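Local atomic coordinates of dermonecrotic toxin (Pasteurella multocida, PDB entry 2EBF), a protein that acts as a potent mitogen and induces bone resorption in atrophic rhinitis of pigs, its C-terminal region carrying a thiol protease-like catalytic triad. Residues R458-S463 and G481-E486; K490-G495 and Q522-P527; V613-L618 and P631-R636; A679-H684 and T695-P700. All coordinates share one frame; numbering follows the deposited sequence.

Contact 1 of 4, residues R458-S463 and G481-E486; sequences RAIGHS and GNIIAE
I460 and I483 meet at about a right angle where the edge strand 456-461 lies against helix 473-490. I460 CG1 sits between its backbone N and carbonyl carbon (chi1 62°), which turns CD1 to within 3.7 Å of I483 CG2. I483 presents both branches: CG2 also abuts I460 O, while CG1 lies over the backbone at 4.0 Å from G461 CA. One turn further along the helix, E486 sends CG anti to its backbone N (chi1 -176°) and then bends at chi2, bringing its carboxylate toward R458. The charges stop short of a salt bridge, with R458 NH1 4.4 Å from E486 OE2, and a water fills in: it accepts from R458 NH1 and donates to A459 O and to E486 OE2, the latter at 2.6 Å. At the other end H462 CB packs on N482 CB. Strand and helix are the first two elements of a beta-alpha-beta crossover in the C2 region. R458 NE pairs with E399 and E486 OE2 with K490, so the water links two already engaged ions, whereas the buried I460 O, with I483 CG2 and E486 CB near it, has no hydrogen-bonding partner in the model.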
# COMPACT_ATOMS: atom_id res chain seq x y z
N ARG A 458 12.89 22.58 1.78
CA ARG A 458 12.27 21.39 1.22
C ARG A 458 10.76 21.36 1.47
O ARG A 458 10.30 21.55 2.59
CB ARG A 458 12.92 20.14 1.83
CG ARG A 458 12.32 18.81 1.38
CD ARG A 458 13.15 17.65 1.94
NE ARG A 458 14.53 17.69 1.45
CZ ARG A 458 14.92 17.23 0.26
NH1 ARG A 458 14.04 16.68 -0.57
NH2 ARG A 458 16.20 17.32 -0.10
N ALA A 459 10.01 21.12 0.40
CA ALA A 459 8.60 20.77 0.53
C ALA A 459 8.51 19.26 0.74
O ALA A 459 9.13 18.49 0.00
CB ALA A 459 7.84 21.15 -0.72
N ILE A 460 7.76 18.84 1.76
CA ILE A 460 7.52 17.41 1.98
C ILE A 460 6.05 17.00 1.85
O ILE A 460 5.70 15.84 2.06
CB ILE A 460 8.09 16.91 3.34
CG1 ILE A 460 7.41 17.62 4.52
CG2 ILE A 460 9.61 17.06 3.36
CD1 ILE A 460 7.58 16.90 5.87
N GLY A 461 5.19 17.96 1.50
CA GLY A 461 3.80 17.64 1.17
C GLY A 461 3.75 16.87 -0.14
O GLY A 461 4.65 16.97 -0.97
N HIS A 462 2.70 16.09 -0.31
CA HIS A 462 2.44 15.36 -1.54
C HIS A 462 1.00 15.68 -1.93
O HIS A 462 0.08 15.45 -1.13
CB HIS A 462 2.65 13.85 -1.30
CG HIS A 462 2.46 13.00 -2.51
ND1 HIS A 462 3.37 12.96 -3.55
CD2 HIS A 462 1.47 12.13 -2.84
CE1 HIS A 462 2.94 12.11 -4.47
NE2 HIS A 462 1.80 11.60 -4.07
N SER A 463 0.81 16.21 -3.13
CA SER A 463 -0.48 16.81 -3.51
C SER A 463 -1.67 15.85 -3.67
O SER A 463 -2.82 16.25 -3.47
CB SER A 463 -0.34 17.69 -4.76
OG SER A 463 -0.28 16.92 -5.94
N GLY A 481 0.59 9.48 5.52
CA GLY A 481 1.57 8.44 5.22
C GLY A 481 2.54 8.85 4.13
O GLY A 481 3.73 8.58 4.24
N ASN A 482 2.03 9.49 3.08
CA ASN A 482 2.89 9.94 1.98
C ASN A 482 3.87 11.04 2.40
O ASN A 482 5.00 11.12 1.89
CB ASN A 482 2.05 10.40 0.80
CG ASN A 482 1.31 9.25 0.12
OD1 ASN A 482 0.28 9.47 -0.54
ND2 ASN A 482 1.82 8.02 0.26
N ILE A 483 3.45 11.89 3.32
CA ILE A 483 4.31 12.96 3.83
C ILE A 483 5.41 12.38 4.73
O ILE A 483 6.57 12.72 4.60
CB ILE A 483 3.47 14.02 4.58
CG1 ILE A 483 2.55 14.72 3.57
CG2 ILE A 483 4.38 15.04 5.30
CD1 ILE A 483 1.66 15.78 4.14
N ILE A 484 5.03 11.50 5.64
CA ILE A 484 5.98 10.82 6.50
C ILE A 484 7.03 10.04 5.70
O ILE A 484 8.23 10.11 5.98
CB ILE A 484 5.24 9.96 7.55
CG1 ILE A 484 4.75 10.89 8.67
CG2 ILE A 484 6.13 8.84 8.08
CD1 ILE A 484 3.83 10.26 9.67
N ALA A 485 6.58 9.32 4.68
CA ALA A 485 7.47 8.59 3.79
C ALA A 485 8.51 9.51 3.17
O ALA A 485 9.71 9.19 3.15
CB ALA A 485 6.67 7.85 2.70
N GLU A 486 8.07 10.68 2.68
CA GLU A 486 9.03 11.64 2.10
C GLU A 486 10.01 12.16 3.15
O GLU A 486 11.21 12.26 2.89
CB GLU A 486 8.30 12.80 1.41
CG GLU A 486 9.22 13.81 0.68
CD GLU A 486 9.87 13.25 -0.59
OE1 GLU A 486 9.71 12.04 -0.89
OE2 GLU A 486 10.55 14.03 -1.30
O HOH W 1 11.19 16.51 -0.73

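Contact 2 of 4, residues K490-G495 and Q522-P527; sequences KLDREG and QYLKIP
D492 and K525 supply the electrostatic part of this contact. The lysine chain, bent at chi2 and chi3, crosses the aspartate at about a right angle and sets NZ 3.3 Å from D492 OD1, a salt bridge whose hydrogen bond is weak. NZ also comes within 3.8 Å of D492 CB. A chi1 of 68° tips the D492 carboxylate across to the opposite segment; the residue itself is the centre of an inverse gamma turn.

In the fold, 490-495 is the turn that leads from helix 473-490 into strand 498-502 of the mixed sheet of the C2 region, and 522-527 carries the end of helix 520-524 toward strand 528-531. That helix finishes in a Schellman motif, K525 taking a positive phi of 63°, and this reversal is the point from which its side chain sets out for D492.

Apolar packing lies beside the ion pair. L524 uses both methyls: CD2 rests against D492 CB at 3.9 Å and stands 4.0 Å from D492 CG, and CD1 meets L491 CD1 at 4.1 Å. The two leucines belong to the interior, L491 also touching V500 and L524 touching F498 and I488. The ring of Y523, next to L524 in the chain, packs on I488 as well and meets the ring of F336.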
# COMPACT_ATOMS: atom_id res chain seq x y z
N LYS A 490 14.13 11.91 3.18
CA LYS A 490 14.85 13.14 2.90
C LYS A 490 15.44 13.86 4.11
O LYS A 490 16.36 14.66 3.96
CB LYS A 490 13.95 14.10 2.11
CG LYS A 490 13.46 13.53 0.78
CD LYS A 490 14.63 13.27 -0.16
CE LYS A 490 14.21 12.52 -1.41
NZ LYS A 490 13.55 13.40 -2.39
N LEU A 491 14.93 13.56 5.30
CA LEU A 491 15.29 14.33 6.48
C LEU A 491 16.17 13.65 7.52
O LEU A 491 17.10 14.27 8.03
CB LEU A 491 14.05 14.94 7.16
CG LEU A 491 13.29 15.99 6.35
CD1 LEU A 491 12.08 16.45 7.15
CD2 LEU A 491 14.18 17.18 5.94
N ASP A 492 15.90 12.39 7.87
CA ASP A 492 16.79 11.75 8.85
C ASP A 492 17.98 11.10 8.16
O ASP A 492 18.02 9.89 7.90
CB ASP A 492 16.07 10.90 9.93
CG ASP A 492 15.41 9.63 9.39
OD1 ASP A 492 14.98 8.80 10.24
OD2 ASP A 492 15.31 9.45 8.16
N ARG A 493 18.94 11.97 7.84
CA ARG A 493 20.15 11.60 7.14
C ARG A 493 21.33 12.20 7.89
O ARG A 493 21.21 13.28 8.49
CB ARG A 493 20.11 12.12 5.70
CG ARG A 493 19.03 11.46 4.83
CD ARG A 493 19.17 11.83 3.35
NE ARG A 493 18.61 13.15 3.06
CZ ARG A 493 18.51 13.69 1.85
NH1 ARG A 493 18.93 13.03 0.77
NH2 ARG A 493 17.97 14.89 1.71
N GLU A 494 22.47 11.51 7.86
CA GLU A 494 23.68 11.97 8.54
C GLU A 494 24.08 13.37 8.08
O GLU A 494 23.95 13.71 6.89
CB GLU A 494 24.82 10.96 8.34
CG GLU A 494 25.33 10.84 6.90
CD GLU A 494 26.64 11.58 6.66
OE1 GLU A 494 26.71 12.39 5.70
OE2 GLU A 494 27.61 11.35 7.43
N GLY A 495 24.55 14.19 9.02
CA GLY A 495 25.01 15.54 8.72
C GLY A 495 23.92 16.57 8.47
O GLY A 495 24.20 17.66 7.96
N GLN A 522 7.61 11.19 15.81
CA GLN A 522 7.98 9.84 16.25
C GLN A 522 8.90 9.16 15.25
O GLN A 522 9.94 8.61 15.64
CB GLN A 522 6.75 8.99 16.52
CG GLN A 522 6.03 9.39 17.79
CD GLN A 522 5.24 10.68 17.64
OE1 GLN A 522 4.60 10.90 16.61
NE2 GLN A 522 5.27 11.52 18.67
N TYR A 523 8.54 9.18 13.97
CA TYR A 523 9.40 8.58 12.96
C TYR A 523 10.76 9.25 12.88
O TYR A 523 11.76 8.56 12.68
CB TYR A 523 8.73 8.57 11.59
CG TYR A 523 7.72 7.46 11.41
CD1 TYR A 523 8.13 6.13 11.23
CD2 TYR A 523 6.36 7.74 11.38
CE1 TYR A 523 7.20 5.10 11.04
CE2 TYR A 523 5.42 6.72 11.19
CZ TYR A 523 5.85 5.41 11.02
OH TYR A 523 4.91 4.41 10.84
N LEU A 524 10.81 10.57 13.05
CA LEU A 524 12.08 11.31 12.91
C LEU A 524 12.88 11.42 14.21
O LEU A 524 13.99 11.96 14.22
CB LEU A 524 11.84 12.70 12.29
CG LEU A 524 11.33 12.76 10.84
CD1 LEU A 524 11.05 14.21 10.43
CD2 LEU A 524 12.32 12.10 9.85
N LYS A 525 12.31 10.91 15.30
CA LYS A 525 12.99 10.88 16.61
C LYS A 525 13.26 12.30 17.14
O LYS A 525 14.33 12.58 17.68
CB LYS A 525 14.31 10.08 16.55
CG LYS A 525 14.23 8.67 15.93
CD LYS A 525 14.76 8.60 14.50
CE LYS A 525 16.26 8.84 14.42
NZ LYS A 525 16.76 8.86 13.01
N ILE A 526 12.30 13.20 16.96
CA ILE A 526 12.43 14.59 17.40
C ILE A 526 11.20 15.00 18.20
O ILE A 526 10.22 14.27 18.21
CB ILE A 526 12.64 15.55 16.19
CG1 ILE A 526 11.44 15.48 15.22
CG2 ILE A 526 13.98 15.23 15.51
CD1 ILE A 526 11.52 16.44 14.03
N PRO A 527 11.26 16.15 18.92
CA PRO A 527 10.04 16.64 19.57
C PRO A 527 9.16 17.52 18.67
O PRO A 527 9.69 18.26 17.83
CB PRO A 527 10.59 17.46 20.74
CG PRO A 527 11.92 18.01 20.22
CD PRO A 527 12.43 17.01 19.19

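Contact 3 of 4, residues V613-L618 and P631-R636; sequences VKMNSL and PKVAAR
M615, V633 and the aliphatic part of R636 form the core of a pairing between two antiparallel helices, whose segment axes are 10.0 Å apart and at 179° to each other. The methionine chain, bent at chi2 (-56°), turns its methyl in between the other two: CE approaches V633 O at 3.4 Å and R636 CB at 3.6 Å, and touches V633 CG1 besides. L618 works the same surface further along, with its two branches divided. CD1 points at the backbone, 3.6 Å from K632 O, and also meets V633 CG2; CD2 lies against the aliphatic part of K632, 3.7 Å from CB.

R636 CG is anti to its backbone N (chi1 -175°) and the chain bends at chi2, carrying the guanidinium across K614 at about a right angle. K614, extended beyond CG, lays its CD over the centre of one guanidinium face, 3.9 Å above the plane, and its CB faces R636 NE.

K614 NZ and R636 NH1, like charges, are 4.8 Å apart, and D612 forms a salt bridge with R636 NH2. In sequence, the two helices are joined by the loop with the C620-C626 disulfide and the phosphonate-binding residues 624-628. The two ends of this loop are thus joined by hydrocarbon packing and, at the rim, by R636 reaching across to D612, which probably also offsets the nearby charge of K614.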
# COMPACT_ATOMS: atom_id res chain seq x y z
N VAL A 613 24.05 -43.22 23.18
CA VAL A 613 23.55 -44.60 23.11
C VAL A 613 22.02 -44.64 23.25
O VAL A 613 21.33 -45.33 22.49
CB VAL A 613 24.20 -45.50 24.20
CG1 VAL A 613 23.49 -46.86 24.29
CG2 VAL A 613 25.68 -45.69 23.90
N LYS A 614 21.49 -43.91 24.22
CA LYS A 614 20.06 -43.90 24.45
C LYS A 614 19.29 -43.27 23.27
O LYS A 614 18.25 -43.80 22.87
CB LYS A 614 19.73 -43.29 25.81
CG LYS A 614 20.11 -44.24 26.94
CD LYS A 614 20.09 -43.60 28.32
CE LYS A 614 20.42 -44.66 29.37
NZ LYS A 614 20.39 -44.15 30.78
N MET A 615 19.82 -42.18 22.71
CA MET A 615 19.25 -41.58 21.49
C MET A 615 19.21 -42.55 20.32
O MET A 615 18.25 -42.58 19.56
CB MET A 615 20.04 -40.37 21.03
CG MET A 615 19.64 -39.10 21.68
SD MET A 615 17.89 -38.68 21.52
CE MET A 615 18.04 -37.17 22.44
N ASN A 616 20.29 -43.31 20.17
CA ASN A 616 20.33 -44.29 19.10
C ASN A 616 19.38 -45.44 19.30
O ASN A 616 18.84 -45.98 18.34
CB ASN A 616 21.76 -44.74 18.84
CG ASN A 616 22.54 -43.72 18.04
OD1 ASN A 616 22.55 -43.78 16.81
ND2 ASN A 616 23.13 -42.74 18.72
N SER A 617 19.15 -45.82 20.56
CA SER A 617 18.13 -46.83 20.89
C SER A 617 16.74 -46.40 20.44
O SER A 617 15.88 -47.24 20.18
CB SER A 617 18.10 -47.09 22.39
OG SER A 617 19.25 -47.80 22.81
N LEU A 618 16.52 -45.09 20.35
CA LEU A 618 15.21 -44.53 20.03
C LEU A 618 14.92 -44.49 18.54
O LEU A 618 13.77 -44.28 18.13
CB LEU A 618 15.10 -43.11 20.60
CG LEU A 618 15.10 -43.00 22.12
CD1 LEU A 618 15.06 -41.55 22.53
CD2 LEU A 618 13.94 -43.79 22.72
N PRO A 631 8.44 -37.49 22.11
CA PRO A 631 8.59 -37.22 23.54
C PRO A 631 9.79 -37.95 24.19
O PRO A 631 10.38 -37.43 25.13
CB PRO A 631 7.25 -37.72 24.13
CG PRO A 631 6.30 -37.74 22.96
CD PRO A 631 7.17 -38.15 21.81
N LYS A 632 10.13 -39.13 23.69
CA LYS A 632 11.27 -39.90 24.21
C LYS A 632 12.58 -39.17 23.89
O LYS A 632 13.50 -39.11 24.71
CB LYS A 632 11.28 -41.31 23.63
CG LYS A 632 10.03 -42.13 23.92
CD LYS A 632 10.06 -43.47 23.18
CE LYS A 632 8.70 -44.18 23.21
NZ LYS A 632 8.06 -44.20 24.56
N VAL A 633 12.66 -38.61 22.68
CA VAL A 633 13.81 -37.79 22.31
C VAL A 633 13.91 -36.56 23.21
O VAL A 633 14.99 -36.27 23.74
CB VAL A 633 13.74 -37.40 20.81
CG1 VAL A 633 14.80 -36.37 20.46
CG2 VAL A 633 13.89 -38.65 19.96
N ALA A 634 12.80 -35.84 23.41
CA ALA A 634 12.83 -34.66 24.28
C ALA A 634 13.28 -35.01 25.71
O ALA A 634 14.02 -34.26 26.34
CB ALA A 634 11.47 -33.95 24.29
N ALA A 635 12.85 -36.16 26.21
CA ALA A 635 13.21 -36.62 27.55
C ALA A 635 14.71 -36.90 27.66
O ALA A 635 15.36 -36.52 28.64
CB ALA A 635 12.40 -37.86 27.92
N ARG A 636 15.27 -37.55 26.64
CA ARG A 636 16.72 -37.81 26.63
C ARG A 636 17.52 -36.51 26.50
O ARG A 636 18.52 -36.33 27.20
CB ARG A 636 17.10 -38.82 25.54
CG ARG A 636 18.58 -39.25 25.52
CD ARG A 636 19.11 -39.68 26.91
NE ARG A 636 20.56 -39.85 26.91
CZ ARG A 636 21.33 -39.81 27.99
NH1 ARG A 636 20.80 -39.61 29.19
NH2 ARG A 636 22.64 -39.97 27.87

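Contact 4 of 4, residues A679-H684 and T695-P700; sequences AVDASH and TILILP
V680 fits between I696 and I698, giving one branch to each: CG1 lies 3.8 Å from I696 CG2, and CG2 meets I698 CG1 at 4.2 Å, the side chains running side by side. A682 CB extends this apolar surface onto I696 CG1, and helix 596-610 packs on it through I606 and I609. On the other face L697 is the bump. Its CB stands 3.6 Å from the centroid of the H684 ring, 12° off the normal, a CH-pi contact in which the ring lies like a lid over the leucine; CD2 reaches the same ring. With chi1 at 86°, H684 swings its imidazole over L697.

The strands are the last two of the antiparallel C3 sheet, with 697-700 at its edge. D681 and L697 form a hydrogen-bonded pair, D681 N to L697 O and L697 N to D681 O both at 2.8 Å; toward P700 the pairing loosens: A679 N reaches L699 O at 2.7 Å, but the return bond is weak. At the opposite end D681 OD1 accepts from S683 N in an Asx turn. D681 OD2 is hydrogen-bonded to W704 NE1 and to H666 NE2, an Asp-His pairing consistent with the thiol protease-like triad.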
# COMPACT_ATOMS: atom_id res chain seq x y z
N ALA A 679 16.02 -29.26 15.20
CA ALA A 679 15.33 -30.54 15.20
C ALA A 679 16.30 -31.68 15.55
O ALA A 679 17.44 -31.68 15.09
CB ALA A 679 14.71 -30.80 13.85
N VAL A 680 15.84 -32.61 16.38
CA VAL A 680 16.55 -33.86 16.64
C VAL A 680 15.58 -34.98 16.27
O VAL A 680 14.74 -35.40 17.06
CB VAL A 680 17.06 -33.98 18.11
CG1 VAL A 680 17.71 -35.35 18.37
CG2 VAL A 680 18.06 -32.87 18.41
N ASP A 681 15.70 -35.44 15.03
CA ASP A 681 14.67 -36.27 14.44
C ASP A 681 15.22 -37.69 14.23
O ASP A 681 15.91 -37.97 13.25
CB ASP A 681 14.20 -35.63 13.14
CG ASP A 681 13.18 -36.45 12.38
OD1 ASP A 681 12.76 -37.53 12.84
OD2 ASP A 681 12.80 -36.00 11.29
N ALA A 682 14.89 -38.56 15.18
CA ALA A 682 15.36 -39.94 15.20
C ALA A 682 14.46 -40.90 14.41
O ALA A 682 14.68 -42.12 14.41
CB ALA A 682 15.51 -40.42 16.64
N SER A 683 13.49 -40.35 13.69
CA SER A 683 12.61 -41.20 12.88
C SER A 683 12.47 -40.77 11.42
O SER A 683 11.56 -41.21 10.74
CB SER A 683 11.25 -41.32 13.55
OG SER A 683 10.56 -40.09 13.51
N HIS A 684 13.40 -39.95 10.94
CA HIS A 684 13.33 -39.43 9.56
C HIS A 684 13.62 -40.48 8.48
O HIS A 684 13.30 -40.27 7.31
CB HIS A 684 14.28 -38.23 9.40
CG HIS A 684 15.68 -38.62 9.06
ND1 HIS A 684 16.51 -39.28 9.95
CD2 HIS A 684 16.40 -38.45 7.93
CE1 HIS A 684 17.68 -39.49 9.37
NE2 HIS A 684 17.64 -38.99 8.15
N THR A 695 21.17 -41.82 11.01
CA THR A 695 19.89 -42.24 11.60
C THR A 695 19.15 -41.11 12.32
O THR A 695 17.94 -41.16 12.46
CB THR A 695 20.07 -43.39 12.61
OG1 THR A 695 21.10 -43.04 13.54
CG2 THR A 695 20.46 -44.68 11.89
N ILE A 696 19.89 -40.12 12.81
CA ILE A 696 19.28 -39.01 13.55
C ILE A 696 19.52 -37.72 12.79
O ILE A 696 20.68 -37.30 12.61
CB ILE A 696 19.84 -38.88 15.00
CG1 ILE A 696 19.66 -40.19 15.78
CG2 ILE A 696 19.20 -37.69 15.74
CD1 ILE A 696 20.54 -40.28 17.03
N LEU A 697 18.43 -37.11 12.32
CA LEU A 697 18.49 -35.87 11.55
C LEU A 697 18.47 -34.64 12.45
O LEU A 697 17.51 -34.42 13.20
CB LEU A 697 17.33 -35.82 10.55
CG LEU A 697 17.21 -34.56 9.68
CD1 LEU A 697 18.48 -34.29 8.87
CD2 LEU A 697 16.02 -34.68 8.73
N ILE A 698 19.53 -33.84 12.37
CA ILE A 698 19.61 -32.59 13.13
C ILE A 698 19.81 -31.40 12.20
O ILE A 698 20.83 -31.31 11.50
CB ILE A 698 20.74 -32.64 14.21
CG1 ILE A 698 20.49 -33.83 15.16
CG2 ILE A 698 20.84 -31.30 14.97
CD1 ILE A 698 21.62 -34.10 16.14
N LEU A 699 18.81 -30.52 12.18
CA LEU A 699 18.86 -29.29 11.39
C LEU A 699 18.09 -28.19 12.10
O LEU A 699 17.20 -28.48 12.91
CB LEU A 699 18.23 -29.49 10.00
CG LEU A 699 18.95 -30.26 8.90
CD1 LEU A 699 17.94 -30.64 7.80
CD2 LEU A 699 20.14 -29.47 8.32
N PRO A 700 18.40 -26.92 11.77
CA PRO A 700 17.51 -25.88 12.27
C PRO A 700 16.10 -26.16 11.78
O PRO A 700 15.93 -26.65 10.66
CB PRO A 700 18.07 -24.60 11.64
CG PRO A 700 19.53 -24.94 11.40
CD PRO A 700 19.49 -26.36 10.95

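Overall arrangement
The four contacts follow one another along the chain in two pairs. Contacts 1 and 2, centres 14 Å apart, lie around helix 473-490, beside the mixed sheet of the C2 region: I484 packs on Y523, and R458 and R493 bring their like-charged ends close. Contacts 3 and 4, centres 11 Å apart, belong to the C3 region, where V633 leans on the V680 backbone and M615 on I696. Even contacts 2 and 4 have centres 48 Å and nearest atoms about 32 Å apart, so the pairs are well separated. Contact 3 joins the ends of the loop carrying C626, here disulfide-bonded to C620, and contact 4 holds D681, partner of H666, consistent with the thiol protease-like triad.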